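Local coordinates for protein adenylosuccinate lyase (Francisella tularensis subsp. tularensis SCHU S4, PDB 4EEI) that probably catalyses two fumarate-releasing steps of purine biosynthesis, cleaving adenylosuccinate to AMP and the succinyl-carboxamide ribotide SAICAR to AICAR, at residues Thr65-Asp68 and Ile69-Phe72; Val296-His299 and Glu300-Ser304; Ile303-Ser306 and Ser307-Phe311. One frame throughout, in Å; residues are numbered along the deposited sequence.

Contact 1. Residues Thr65-Asp68 and Ile69-Phe72; sequences TKHD and IIAF. With AMP (adenosine monophosphate), chain O.
The carbonyl oxygen of His67 is gripped by two donors, one from each side of the junction between helices 55-65 and 68-77. Ala71 N reaches His67 O at 3.1 Å. Thr65 OG1 donates to His67 O at 2.9 Å from above the carbonyl plane. The Thr65 hydroxyl sits between its own backbone N and carbonyl carbon (chi1 69°), which turns it to the start of the next helix. One turn of helix is then completed by Phe72 N, 2.9 Å from Asp68 O.

His67 is the N-cap. Its ring swings beside its own carbonyl carbon (chi1 -167°), which brings ND1 back over the helix start. There ND1 accepts a weak, bent bond from Ile69 N at the ring edge. The two ring faces are both used. Ile70 CG1 lies over one face as a CH-pi contact, 3.8 Å from the ring centroid, and the two side chains cross at about a right angle. AMP covers the opposite face with C1' and N9. NE2 is left to bind a succinate molecule. Lys66 has a positive phi, and its carbonyl oxygen accepts from the ribose, with AMP O3' at 3.1 Å from Lys66 O. AMP O2' is modelled too close to the same oxygen for its bond to be trusted. Asp68 OD1 lies 3.3 Å from AMP O4', a close approach of two acceptors, while OD2 forms a salt bridge with Arg310. The arrangement is a histidine-capped helix start that forms the ribose-binding edge of the AMP pocket.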
loop_
_atom_site.group_PDB
_atom_site.type_symbol
_atom_site.label_atom_id
_atom_site.label_comp_id
_atom_site.label_asym_id
_atom_site.label_seq_id
_atom_site.Cartn_x
_atom_site.Cartn_y
_atom_site.Cartn_z
ATOM N N THR B 65 -7.772 3.899 -36.139
ATOM C CA THR B 65 -6.476 3.245 -35.971
ATOM C C THR B 65 -6.382 2.324 -34.752
ATOM O O THR B 65 -5.651 1.332 -34.786
ATOM C CB THR B 65 -5.324 4.278 -35.919
ATOM O OG1 THR B 65 -5.404 5.042 -34.710
ATOM C CG2 THR B 65 -5.387 5.223 -37.126
ATOM N N LYS B 66 -7.112 2.661 -33.687
ATOM C CA LYS B 66 -6.999 1.977 -32.388
ATOM C C LYS B 66 -5.602 2.150 -31.798
ATOM O O LYS B 66 -5.172 1.361 -30.947
ATOM C CB LYS B 66 -7.315 0.482 -32.495
ATOM C CG LYS B 66 -8.581 0.155 -33.257
ATOM C CD LYS B 66 -9.794 0.657 -32.508
ATOM C CE LYS B 66 -11.080 0.252 -33.211
ATOM N NZ LYS B 66 -12.251 0.398 -32.302
ATOM N N HIS B 67 -4.900 3.185 -32.251
ATOM C CA HIS B 67 -3.510 3.389 -31.872
ATOM C C HIS B 67 -3.242 4.881 -31.826
ATOM O O HIS B 67 -3.247 5.542 -32.863
ATOM C CB HIS B 67 -2.591 2.720 -32.896
ATOM C CG HIS B 67 -1.165 2.607 -32.449
ATOM N ND1 HIS B 67 -0.425 3.694 -32.034
ATOM C CD2 HIS B 67 -0.343 1.535 -32.352
ATOM C CE1 HIS B 67 0.790 3.298 -31.701
ATOM N NE2 HIS B 67 0.866 1.990 -31.884
ATOM N N ASP B 68 -3.006 5.412 -30.632
ATOM C CA ASP B 68 -2.930 6.866 -30.463
ATOM C C ASP B 68 -1.742 7.557 -31.159
ATOM O O ASP B 68 -1.878 8.688 -31.640
ATOM C CB ASP B 68 -3.053 7.277 -28.983
ATOM C CG ASP B 68 -1.991 6.639 -28.086
ATOM O OD1 ASP B 68 -1.467 5.548 -28.416
ATOM O OD2 ASP B 68 -1.694 7.240 -27.025
ATOM N N ILE B 69 -0.598 6.881 -31.247
ATOM C CA ILE B 69 0.574 7.482 -31.893
ATOM C C ILE B 69 0.452 7.516 -33.415
ATOM O O ILE B 69 0.862 8.486 -34.059
ATOM C CB ILE B 69 1.884 6.784 -31.490
ATOM C CG1 ILE B 69 1.953 6.642 -29.974
ATOM C CG2 ILE B 69 3.084 7.567 -31.995
ATOM C CD1 ILE B 69 1.622 7.942 -29.231
ATOM N N ILE B 70 -0.095 6.449 -33.994
ATOM C CA ILE B 70 -0.406 6.451 -35.421
ATOM C C ILE B 70 -1.366 7.595 -35.728
ATOM O O ILE B 70 -1.204 8.305 -36.717
ATOM C CB ILE B 70 -1.038 5.120 -35.875
ATOM C CG1 ILE B 70 -0.068 3.955 -35.652
ATOM C CG2 ILE B 70 -1.460 5.194 -37.334
ATOM C CD1 ILE B 70 -0.628 2.594 -36.062
ATOM N N ALA B 71 -2.360 7.774 -34.860
ATOM C CA ALA B 71 -3.322 8.866 -35.008
ATOM C C ALA B 71 -2.646 10.235 -34.944
ATOM O O ALA B 71 -2.911 11.105 -35.772
ATOM C CB ALA B 71 -4.409 8.763 -33.960
ATOM N N PHE B 72 -1.784 10.422 -33.947
ATOM C CA PHE B 72 -1.021 11.660 -33.812
ATOM C C PHE B 72 -0.128 11.931 -35.027
ATOM O O PHE B 72 -0.133 13.037 -35.573
ATOM C CB PHE B 72 -0.172 11.627 -32.539
ATOM C CG PHE B 72 0.957 12.625 -32.536
ATOM C CD1 PHE B 72 0.709 13.967 -32.296
ATOM C CD2 PHE B 72 2.267 12.218 -32.774
ATOM C CE1 PHE B 72 1.739 14.889 -32.292
ATOM C CE2 PHE B 72 3.307 13.135 -32.768
ATOM C CZ PHE B 72 3.040 14.472 -32.526
HETATM P P AMP O . -4.084 2.619 -23.171
HETATM O O1P AMP O . -5.499 3.125 -23.056
HETATM O O2P AMP O . -3.885 1.211 -22.676
HETATM O O3P AMP O . -3.037 3.597 -22.705
HETATM O "O5'" AMP O . -3.835 2.516 -24.758
HETATM C "C5'" AMP O . -2.524 2.289 -25.275
HETATM C "C4'" AMP O . -2.474 2.711 -26.738
HETATM O "O4'" AMP O . -1.166 2.488 -27.272
HETATM C "C3'" AMP O . -3.445 1.899 -27.580
HETATM O "O3'" AMP O . -4.184 2.786 -28.420
HETATM C "C2'" AMP O . -2.575 1.003 -28.434
HETATM O "O2'" AMP O . -3.127 0.845 -29.742
HETATM C "C1'" AMP O . -1.251 1.743 -28.488
HETATM N N9 AMP O . -0.118 0.797 -28.615
HETATM C C8 AMP O . -0.208 -0.504 -28.942
HETATM N N7 AMP O . 1.016 -1.083 -28.977
HETATM C C5 AMP O . 1.919 -0.137 -28.668
HETATM C C6 AMP O . 3.391 -0.073 -28.523
HETATM N N6 AMP O . 4.159 -1.168 -28.723
HETATM N N1 AMP O . 3.935 1.116 -28.186
HETATM C C2 AMP O . 3.180 2.212 -27.985
HETATM N N3 AMP O . 1.842 2.226 -28.098
HETATM C C4 AMP O . 1.165 1.102 -28.432
#

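Contact 2. Residues Val296-His299 and Glu300-Ser304; sequences VLWH and ERDIS. With AMP (adenosine monophosphate), chain O.
This is a local turn contact, Leu297 and Trp298 folding back on Arg301 and Asp302 in the buried loop between helices 272-293 and 304-333. A type II' beta turn runs from Trp298 to Arg301. Arg301 N closes it on Trp298 O at 2.8 Å. His299 takes the positive phi that this turn needs at its second position. Glu300, Arg301 and Asp302 have two modelled conformers; one is described.

The Asp302 carboxylate ties the turn to the next helix. Its CG stands between the backbone N and the carbonyl carbon (chi1 86°), with the two oxygens serving different partners. Trp298 N meets OD1 of Asp302 on its anti side at 3.0 Å. The indole and carboxylate planes are nearly perpendicular, 83° apart. Leu297 CD2 packs 3.7 Å from the same Asp302 OD1. The other oxygen makes an Asx turn: Ser304 N lies 2.8 Å from Asp302 OD2, nearly in line with the C-O bond. The Ser304 hydroxyl donates to the syn lone pair of that oxygen, with OG 2.7 Å from Asp302 OD2. A water donates to both Val296 O and Asp302 OD1.

Arg301 bends at chi2 and chi3, and its NE makes a weak bond to Asp302 O. Ile303 CD1 lies over one face of its guanidinium, toward the rim. NH1 is hydrogen-bonded to Gln212 and Ser95 and comes within 3.3 Å of AMP N1. Two other subunits enclose the loop. Glu300 OE1 bonds to Arg139 N and OE2 forms a salt bridge with Lys153 NZ, both of the third subunit, and Trp298 stacks on His242 of the second. Asp302 N has no partner in the model. With both carboxylate oxygens of Asp302 supplied with donors, its negative charge is probably well stabilised despite burial.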
loop_
_atom_site.group_PDB
_atom_site.type_symbol
_atom_site.label_atom_id
_atom_site.label_comp_id
_atom_site.label_asym_id
_atom_site.label_seq_id
_atom_site.Cartn_x
_atom_site.Cartn_y
_atom_site.Cartn_z
ATOM N N VAL B 296 7.367 -3.488 -13.025
ATOM C CA VAL B 296 7.516 -4.901 -13.396
ATOM C C VAL B 296 6.892 -5.193 -14.760
ATOM O O VAL B 296 5.862 -5.875 -14.859
ATOM C CB VAL B 296 6.931 -5.820 -12.301
ATOM C CG1 VAL B 296 7.353 -7.272 -12.531
ATOM C CG2 VAL B 296 7.412 -5.338 -10.935
ATOM N N LEU B 297 7.530 -4.669 -15.809
ATOM C CA LEU B 297 7.080 -4.886 -17.181
ATOM C C LEU B 297 7.667 -6.157 -17.792
ATOM O O LEU B 297 8.807 -6.532 -17.499
ATOM C CB LEU B 297 7.461 -3.683 -18.045
ATOM C CG LEU B 297 6.935 -2.338 -17.540
ATOM C CD1 LEU B 297 7.368 -1.221 -18.483
ATOM C CD2 LEU B 297 5.404 -2.353 -17.364
ATOM N N TRP B 298 6.891 -6.811 -18.648
ATOM C CA TRP B 298 7.322 -8.045 -19.275
ATOM C C TRP B 298 8.293 -7.805 -20.393
ATOM O O TRP B 298 8.021 -7.014 -21.318
ATOM C CB TRP B 298 6.121 -8.817 -19.802
ATOM C CG TRP B 298 5.259 -9.411 -18.717
ATOM C CD1 TRP B 298 5.326 -9.169 -17.349
ATOM C CD2 TRP B 298 4.165 -10.374 -18.880
ATOM N NE1 TRP B 298 4.377 -9.894 -16.679
ATOM C CE2 TRP B 298 3.647 -10.637 -17.537
ATOM C CE3 TRP B 298 3.586 -11.017 -19.961
ATOM C CZ2 TRP B 298 2.600 -11.509 -17.314
ATOM C CZ3 TRP B 298 2.528 -11.895 -19.722
ATOM C CH2 TRP B 298 2.050 -12.133 -18.430
ATOM N N HIS B 299 9.453 -8.440 -20.293
ATOM C CA HIS B 299 10.445 -8.415 -21.344
ATOM C C HIS B 299 10.796 -7.010 -21.730
ATOM O O HIS B 299 10.992 -6.141 -20.858
ATOM C CB HIS B 299 9.967 -9.211 -22.552
ATOM C CG HIS B 299 9.861 -10.694 -22.293
ATOM N ND1 HIS B 299 10.871 -11.410 -21.769
ATOM C CD2 HIS B 299 8.813 -11.587 -22.500
ATOM C CE1 HIS B 299 10.493 -12.695 -21.649
ATOM N NE2 HIS B 299 9.233 -12.803 -22.096
ATOM N N GLU B 300 10.749 -6.713 -23.024
ATOM C CA GLU B 300 11.166 -5.406 -23.520
ATOM C C GLU B 300 10.041 -4.380 -23.421
ATOM O O GLU B 300 10.157 -3.268 -23.931
ATOM C CB GLU B 300 11.683 -5.508 -24.955
ATOM C CG GLU B 300 13.060 -6.141 -25.061
ATOM C CD GLU B 300 13.069 -7.584 -24.596
ATOM O OE1 GLU B 300 12.258 -8.377 -25.115
ATOM O OE2 GLU B 300 13.881 -7.923 -23.712
ATOM N N ARG B 301 8.957 -4.765 -22.756
ATOM C CA ARG B 301 7.870 -3.838 -22.460
ATOM C C ARG B 301 6.480 -4.444 -22.586
ATOM O O ARG B 301 6.244 -5.365 -23.367
ATOM C CB ARG B 301 7.970 -2.573 -23.321
ATOM C CG ARG B 301 7.099 -2.577 -24.570
ATOM C CD ARG B 301 5.619 -2.445 -24.243
ATOM N NE ARG B 301 5.297 -1.189 -23.570
ATOM C CZ ARG B 301 5.226 -0.008 -24.174
ATOM N NH1 ARG B 301 5.460 0.091 -25.475
ATOM N NH2 ARG B 301 4.924 1.077 -23.476
ATOM N N ASP B 302 5.565 -3.900 -21.795
ATOM C CA ASP B 302 4.154 -4.219 -21.878
ATOM C C ASP B 302 3.391 -2.992 -21.403
ATOM O O ASP B 302 3.980 -2.113 -20.779
ATOM C CB ASP B 302 3.812 -5.441 -21.025
ATOM C CG ASP B 302 3.512 -5.086 -19.582
ATOM O OD1 ASP B 302 4.179 -5.636 -18.683
ATOM O OD2 ASP B 302 2.609 -4.257 -19.346
ATOM N N ILE B 303 2.241 -2.765 -22.023
ATOM C CA ILE B 303 1.652 -1.437 -21.906
ATOM C C ILE B 303 0.733 -1.233 -20.700
ATOM O O ILE B 303 -0.001 -0.251 -20.643
ATOM C CB ILE B 303 0.910 -1.037 -23.198
ATOM C CG1 ILE B 303 0.909 0.483 -23.363
ATOM C CG2 ILE B 303 -0.507 -1.587 -23.199
ATOM C CD1 ILE B 303 1.184 0.943 -24.777
ATOM N N SER B 304 0.781 -2.144 -19.733
ATOM C CA SER B 304 -0.087 -2.029 -18.553
ATOM C C SER B 304 0.134 -0.727 -17.778
ATOM O O SER B 304 -0.798 -0.175 -17.179
ATOM C CB SER B 304 0.123 -3.221 -17.619
ATOM O OG SER B 304 1.450 -3.250 -17.123
HETATM P P AMP O . -4.084 2.619 -23.171
HETATM O O1P AMP O . -5.499 3.125 -23.056
HETATM O O2P AMP O . -3.885 1.211 -22.676
HETATM O O3P AMP O . -3.037 3.597 -22.705
HETATM O "O5'" AMP O . -3.835 2.516 -24.758
HETATM C "C5'" AMP O . -2.524 2.289 -25.275
HETATM C "C4'" AMP O . -2.474 2.711 -26.738
HETATM O "O4'" AMP O . -1.166 2.488 -27.272
HETATM C "C3'" AMP O . -3.445 1.899 -27.580
HETATM O "O3'" AMP O . -4.184 2.786 -28.420
HETATM C "C2'" AMP O . -2.575 1.003 -28.434
HETATM O "O2'" AMP O . -3.127 0.845 -29.742
HETATM C "C1'" AMP O . -1.251 1.743 -28.488
HETATM N N9 AMP O . -0.118 0.797 -28.615
HETATM C C8 AMP O . -0.208 -0.504 -28.942
HETATM N N7 AMP O . 1.016 -1.083 -28.977
HETATM C C5 AMP O . 1.919 -0.137 -28.668
HETATM C C6 AMP O . 3.391 -0.073 -28.523
HETATM N N6 AMP O . 4.159 -1.168 -28.723
HETATM N N1 AMP O . 3.935 1.116 -28.186
HETATM C C2 AMP O . 3.180 2.212 -27.985
HETATM N N3 AMP O . 1.842 2.226 -28.098
HETATM C C4 AMP O . 1.165 1.102 -28.432
HETATM O O HOH W 1 3.348 -5.790 -16.171
#

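Contact 3. Residues Ile303-Ser306 and Ser307-Phe311; sequences ISHS and SAERF. With AMP (adenosine monophosphate), chain O; EDO (1,2-ethanediol), chain Q.
Glu309 and His305 face each other one turn apart at the start of helix 304-333, joined by a His-carboxylate hydrogen bond. Glu309 CB and CG both lie against His305 O, with CG 3.1 Å from that oxygen. The same His305 O accepts the helix bond from Glu309 N. Beyond CG the glutamate chain is extended (chi2 167°), which carries CD up to the imidazole. There Glu309 OE1 takes a straight bond from His305 ND1, at 3.0 Å and 167°. The bond lies in the ring plane of His305, yet it comes to the carboxylate from above its plane. The two planes are 63° apart. OE1 also accepts from O1 of a bound ethanediol, probably a crystallisation additive. OE2 forms a salt bridge with Arg216, so the carboxylate has a positive partner that would favour its charged form. NE2 of His305 bonds to Arg301.

The next pair along the helix holds the nucleotide. Arg310 N closes the turn on Ser306 O at 3.0 Å. Its side chain is extended from CG to NE and runs to the AMP phosphate. The edge of the guanidinium meets one phosphate oxygen in plane, with Arg310 NE 2.9 Å and Arg310 NH2 3.1 Å from AMP O3P. Ser306 points its hydroxyl at that phosphate oxygen, OG lying 2.7 Å from AMP O3P. Another phosphate oxygen is reached through a single water, which donates to Ile303 O and to AMP O2P and accepts from Ser307 N, 2.8 Å away.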
loop_
_atom_site.group_PDB
_atom_site.type_symbol
_atom_site.label_atom_id
_atom_site.label_comp_id
_atom_site.label_asym_id
_atom_site.label_seq_id
_atom_site.Cartn_x
_atom_site.Cartn_y
_atom_site.Cartn_z
ATOM N N ILE B 303 2.241 -2.765 -22.023
ATOM C CA ILE B 303 1.652 -1.437 -21.906
ATOM C C ILE B 303 0.733 -1.233 -20.700
ATOM O O ILE B 303 -0.001 -0.251 -20.643
ATOM C CB ILE B 303 0.910 -1.037 -23.198
ATOM C CG1 ILE B 303 0.909 0.483 -23.363
ATOM C CG2 ILE B 303 -0.507 -1.587 -23.199
ATOM C CD1 ILE B 303 1.184 0.943 -24.777
ATOM N N SER B 304 0.781 -2.144 -19.733
ATOM C CA SER B 304 -0.087 -2.029 -18.553
ATOM C C SER B 304 0.134 -0.727 -17.778
ATOM O O SER B 304 -0.798 -0.175 -17.179
ATOM C CB SER B 304 0.123 -3.221 -17.619
ATOM O OG SER B 304 1.450 -3.250 -17.123
ATOM N N HIS B 305 1.365 -0.227 -17.788
ATOM C CA HIS B 305 1.687 0.993 -17.035
ATOM C C HIS B 305 1.004 2.224 -17.608
ATOM O O HIS B 305 0.852 3.248 -16.919
ATOM C CB HIS B 305 3.192 1.227 -17.081
ATOM C CG HIS B 305 3.710 1.443 -18.470
ATOM N ND1 HIS B 305 3.803 2.695 -19.042
ATOM C CD2 HIS B 305 4.118 0.564 -19.414
ATOM C CE1 HIS B 305 4.268 2.580 -20.272
ATOM N NE2 HIS B 305 4.471 1.297 -20.528
ATOM N N SER B 306 0.617 2.148 -18.877
ATOM C CA SER B 306 0.125 3.330 -19.585
ATOM C C SER B 306 -1.198 3.856 -19.025
ATOM O O SER B 306 -1.292 5.024 -18.638
ATOM C CB SER B 306 0.004 3.040 -21.087
ATOM O OG SER B 306 -0.584 4.138 -21.754
ATOM N N SER B 307 -2.224 3.009 -18.985
ATOM C CA SER B 307 -3.523 3.448 -18.448
ATOM C C SER B 307 -3.368 3.963 -17.021
ATOM O O SER B 307 -3.932 4.996 -16.652
ATOM C CB SER B 307 -4.525 2.301 -18.463
ATOM O OG SER B 307 -4.001 1.177 -17.777
ATOM N N ALA B 308 -2.601 3.248 -16.215
ATOM C CA ALA B 308 -2.368 3.681 -14.832
ATOM C C ALA B 308 -1.742 5.068 -14.777
ATOM O O ALA B 308 -2.206 5.939 -14.037
ATOM C CB ALA B 308 -1.508 2.678 -14.093
ATOM N N GLU B 309 -0.690 5.277 -15.562
ATOM C CA GLU B 309 -0.011 6.571 -15.585
ATOM C C GLU B 309 -0.921 7.706 -16.041
ATOM O O GLU B 309 -0.797 8.836 -15.559
ATOM C CB GLU B 309 1.275 6.488 -16.437
ATOM C CG GLU B 309 2.373 5.695 -15.726
ATOM C CD GLU B 309 3.548 5.292 -16.616
ATOM O OE1 GLU B 309 3.461 5.431 -17.857
ATOM O OE2 GLU B 309 4.567 4.816 -16.062
ATOM N N ARG B 310 -1.842 7.422 -16.962
ATOM C CA ARG B 310 -2.762 8.461 -17.436
ATOM C C ARG B 310 -3.653 8.991 -16.323
ATOM O O ARG B 310 -4.086 10.133 -16.368
ATOM C CB ARG B 310 -3.658 7.921 -18.557
ATOM C CG ARG B 310 -2.947 7.569 -19.868
ATOM C CD ARG B 310 -3.991 7.118 -20.892
ATOM N NE ARG B 310 -3.406 6.438 -22.042
ATOM C CZ ARG B 310 -3.050 7.037 -23.176
ATOM N NH1 ARG B 310 -3.215 8.344 -23.329
ATOM N NH2 ARG B 310 -2.529 6.319 -24.163
ATOM N N PHE B 311 -3.945 8.155 -15.332
ATOM C CA PHE B 311 -4.727 8.590 -14.173
ATOM C C PHE B 311 -3.849 9.239 -13.113
ATOM O O PHE B 311 -4.084 10.375 -12.712
ATOM C CB PHE B 311 -5.419 7.399 -13.503
ATOM C CG PHE B 311 -6.689 6.956 -14.183
ATOM C CD1 PHE B 311 -7.890 7.593 -13.919
ATOM C CD2 PHE B 311 -6.681 5.876 -15.049
ATOM C CE1 PHE B 311 -9.061 7.162 -14.533
ATOM C CE2 PHE B 311 -7.846 5.435 -15.651
ATOM C CZ PHE B 311 -9.030 6.080 -15.402
HETATM P P AMP O . -4.084 2.619 -23.171
HETATM O O1P AMP O . -5.499 3.125 -23.056
HETATM O O2P AMP O . -3.885 1.211 -22.676
HETATM O O3P AMP O . -3.037 3.597 -22.705
HETATM O "O5'" AMP O . -3.835 2.516 -24.758
HETATM C "C5'" AMP O . -2.524 2.289 -25.275
HETATM C "C4'" AMP O . -2.474 2.711 -26.738
HETATM O "O4'" AMP O . -1.166 2.488 -27.272
HETATM C "C3'" AMP O . -3.445 1.899 -27.580
HETATM O "O3'" AMP O . -4.184 2.786 -28.420
HETATM C "C2'" AMP O . -2.575 1.003 -28.434
HETATM O "O2'" AMP O . -3.127 0.845 -29.742
HETATM C "C1'" AMP O . -1.251 1.743 -28.488
HETATM N N9 AMP O . -0.118 0.797 -28.615
HETATM C C8 AMP O . -0.208 -0.504 -28.942
HETATM N N7 AMP O . 1.016 -1.083 -28.977
HETATM C C5 AMP O . 1.919 -0.137 -28.668
HETATM C C6 AMP O . 3.391 -0.073 -28.523
HETATM N N6 AMP O . 4.159 -1.168 -28.723
HETATM N N1 AMP O . 3.935 1.116 -28.186
HETATM C C2 AMP O . 3.180 2.212 -27.985
HETATM N N3 AMP O . 1.842 2.226 -28.098
HETATM C C4 AMP O . 1.165 1.102 -28.432
HETATM C C1 EDO Q . 2.429 7.355 -21.001
HETATM O O1 EDO Q . 2.741 6.259 -20.142
HETATM C C2 EDO Q . 1.179 8.051 -20.481
HETATM O O2 EDO Q . 0.245 7.045 -20.084
HETATM O O HOH W 2 -2.553 0.530 -20.300
#

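How the contacts relate
All three contacts touch one AMP molecule. Contact 1 holds the ribose, contact 2 approaches the adenine with Arg301, and contact 3 binds the phosphate. Contacts 1 and 3 are far apart in sequence, with centres 16 Å apart, but are joined by a salt bridge from Arg310 NH2 to Asp68 OD2 at 3.1 Å. Contacts 2 and 3 share Ile303 and Ser304, and Leu297 CD2 packs 3.8 Å from His305 CD2. Contacts 1 and 2 do not touch; their nearest atoms are about 6 Å apart. The second subunit touches contacts 2 and 3 and adds Arg4, Tyr5 and Asn276 to the AMP site, so the pocket depends on the assembly.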